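Local coordinates for protein amorpha-4,11-diene synthase (Artemisia annua, PDB 4GAX) that is a sesquiterpene synthase that probably cyclises farnesyl diphosphate, here an engineered alpha-bisabolol synthase mutant, at residues V52-I55 / V56-L59. Numbering follows the deposited sequence.
Sequences VEQI and VKDL
The flat amide of Gln-54 is met at both its polar ends, by Lys-57 at the oxygen and by Asp-58 at the nitrogen. NZ of Lys-57 and OD2 of Asp-58 lie near the edge, both slightly to one side of the amide plane. CE of Lys-57 stands further over that same face, 3.6 Å from CD of Gln-54. This is an i to i+3 and i to i+4 side-chain network on the outer face of the first turns of helix 52-71, in the N-terminal domain of a terpene synthase. NE2 of Gln-54 gives a hydrogen bond to OD2 of Asp-58 at 2.9 Å. It reaches OD2 on the syn side, 27° out of the carboxylate plane. The amide and carboxylate planes are turned 50° apart. OD1 of Asp-58 forms a salt bridge with Lys-61, so the carboxylate is held by two partners, which probably limits its rotation.

With CG anti to the backbone N (chi1 -174°) and a bend at chi2, the amide of Gln-54 stands outward from the helix, with NE2 turned forward to Asp-58 and OE1 toward Lys-57. The bond from NZ of Lys-57 to OE1 of Gln-54 is weak, at 3.1 Å. The lysine chain is bent at chi3. NZ of Lys-57 is 5.2 Å from OE2 of Glu-53, so any attraction between the two charges acts without contact.

Beneath this polar face runs the regular helical ladder. Val-56 N bonds to Val-52 O at 3.2 Å, and Leu-59 N to Ile-55 O at 3.1 Å. The apolar face turns to helix 238-269: Val-56 touches Leu-243 and Glu-247, Ile-55 touches Leu-246, and Leu-59 touches Thr-239. On this face Ile-55 and Leu-59 lie side by side and point the same way, with CG2 of Ile-55 3.9 Å from CD1 of Leu-59.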
ATOM      1  N   VAL A  52       1.373 -27.999  13.637  1.00 90.86           N
ATOM      2  CA  VAL A  52       1.869 -26.650  13.396  1.00 88.00           C
ATOM      3  C   VAL A  52       0.932 -25.635  14.058  1.00 84.00           C
ATOM      4  O   VAL A  52       1.362 -24.560  14.486  1.00 88.53           O
ATOM      5  CB  VAL A  52       2.045 -26.370  11.876  1.00 82.54           C
ATOM      6  CG1 VAL A  52       0.739 -26.589  11.130  1.00 84.62           C
ATOM      7  CG2 VAL A  52       2.594 -24.967  11.628  1.00 76.98           C
ATOM      8  N   GLU A  53      -0.344 -26.000  14.163  1.00 75.78           N
ATOM      9  CA  GLU A  53      -1.329 -25.204  14.887  1.00 72.05           C
ATOM     10  C   GLU A  53      -0.914 -25.100  16.356  1.00 67.18           C
ATOM     11  O   GLU A  53      -1.012 -24.038  16.968  1.00 70.59           O
ATOM     12  CB  GLU A  53      -2.713 -25.863  14.787  1.00 73.12           C
ATOM     13  CG  GLU A  53      -3.905 -24.898  14.751  1.00 79.61           C
ATOM     14  CD  GLU A  53      -5.219 -25.561  15.170  1.00 81.93           C
ATOM     15  OE1 GLU A  53      -6.152 -25.652  14.340  1.00 71.61           O
ATOM     16  OE2 GLU A  53      -5.321 -25.983  16.342  1.00 89.46           O
ATOM     17  N   GLN A  54      -0.426 -26.212  16.902  1.00 52.77           N
ATOM     18  CA  GLN A  54      -0.090 -26.311  18.319  1.00 54.87           C
ATOM     19  C   GLN A  54       1.201 -25.591  18.687  1.00 58.09           C
ATOM     20  O   GLN A  54       1.258 -24.877  19.691  1.00 63.33           O
ATOM     21  CB  GLN A  54       0.018 -27.779  18.738  1.00 54.75           C
ATOM     22  CG  GLN A  54       0.232 -27.957  20.228  1.00 54.84           C
ATOM     23  CD  GLN A  54      -0.864 -27.289  21.042  1.00 57.29           C
ATOM     24  OE1 GLN A  54      -2.046 -27.377  20.701  1.00 52.76           O
ATOM     25  NE2 GLN A  54      -0.475 -26.606  22.116  1.00 57.98           N
ATOM     26  N   ILE A  55       2.243 -25.816  17.892  1.00 56.77           N
ATOM     27  CA  ILE A  55       3.518 -25.139  18.092  1.00 55.10           C
ATOM     28  C   ILE A  55       3.277 -23.637  18.092  1.00 42.58           C
ATOM     29  O   ILE A  55       3.734 -22.923  18.985  1.00 40.50           O
ATOM     30  CB  ILE A  55       4.527 -25.489  16.975  1.00 55.25           C
ATOM     31  CG1 ILE A  55       4.977 -26.950  17.084  1.00 57.54           C
ATOM     32  CG2 ILE A  55       5.743 -24.565  17.029  1.00 44.04           C
ATOM     33  CD1 ILE A  55       5.961 -27.213  18.208  1.00 62.78           C
ATOM     34  N   VAL A  56       2.529 -23.172  17.100  1.00 36.17           N
ATOM     35  CA  VAL A  56       2.285 -21.756  16.928  1.00 39.20           C
ATOM     36  C   VAL A  56       1.472 -21.187  18.091  1.00 44.47           C
ATOM     37  O   VAL A  56       1.692 -20.053  18.520  1.00 36.35           O
ATOM     38  CB  VAL A  56       1.612 -21.477  15.563  1.00 47.85           C
ATOM     39  CG1 VAL A  56       0.493 -20.464  15.690  1.00 51.54           C
ATOM     40  CG2 VAL A  56       2.650 -21.016  14.549  1.00 50.36           C
ATOM     41  N   LYS A  57       0.553 -21.988  18.619  1.00 45.82           N
ATOM     42  CA  LYS A  57      -0.307 -21.542  19.713  1.00 47.25           C
ATOM     43  C   LYS A  57       0.518 -21.226  20.962  1.00 38.07           C
ATOM     44  O   LYS A  57       0.356 -20.167  21.581  1.00 36.79           O
ATOM     45  CB  LYS A  57      -1.379 -22.601  20.013  1.00 58.24           C
ATOM     46  CG  LYS A  57      -2.375 -22.209  21.093  1.00 64.93           C
ATOM     47  CD  LYS A  57      -3.593 -23.131  21.102  1.00 74.92           C
ATOM     48  CE  LYS A  57      -3.232 -24.552  21.511  1.00 79.78           C
ATOM     49  NZ  LYS A  57      -4.413 -25.463  21.449  1.00 83.90           N
ATOM     50  N   ASP A  58       1.425 -22.134  21.311  1.00 34.27           N
ATOM     51  CA  ASP A  58       2.286 -21.951  22.476  1.00 35.53           C
ATOM     52  C   ASP A  58       3.322 -20.839  22.285  1.00 39.19           C
ATOM     53  O   ASP A  58       3.684 -20.139  23.242  1.00 30.02           O
ATOM     54  CB  ASP A  58       2.959 -23.268  22.839  1.00 47.72           C
ATOM     55  CG  ASP A  58       1.951 -24.383  23.061  1.00 61.50           C
ATOM     56  OD1 ASP A  58       0.931 -24.135  23.743  1.00 63.77           O
ATOM     57  OD2 ASP A  58       2.172 -25.497  22.541  1.00 70.37           O
ATOM     58  N   LEU A  59       3.801 -20.673  21.055  1.00 31.70           N
ATOM     59  CA  LEU A  59       4.674 -19.543  20.753  1.00 35.18           C
ATOM     60  C   LEU A  59       3.941 -18.230  21.000  1.00 30.08           C
ATOM     61  O   LEU A  59       4.501 -17.299  21.580  1.00 29.21           O
ATOM     62  CB  LEU A  59       5.156 -19.596  19.305  1.00 27.44           C
ATOM     63  CG  LEU A  59       6.214 -20.659  18.997  1.00 34.80           C
ATOM     64  CD1 LEU A  59       6.468 -20.716  17.494  1.00 36.29           C
ATOM     65  CD2 LEU A  59       7.512 -20.370  19.750  1.00 30.43           C
TER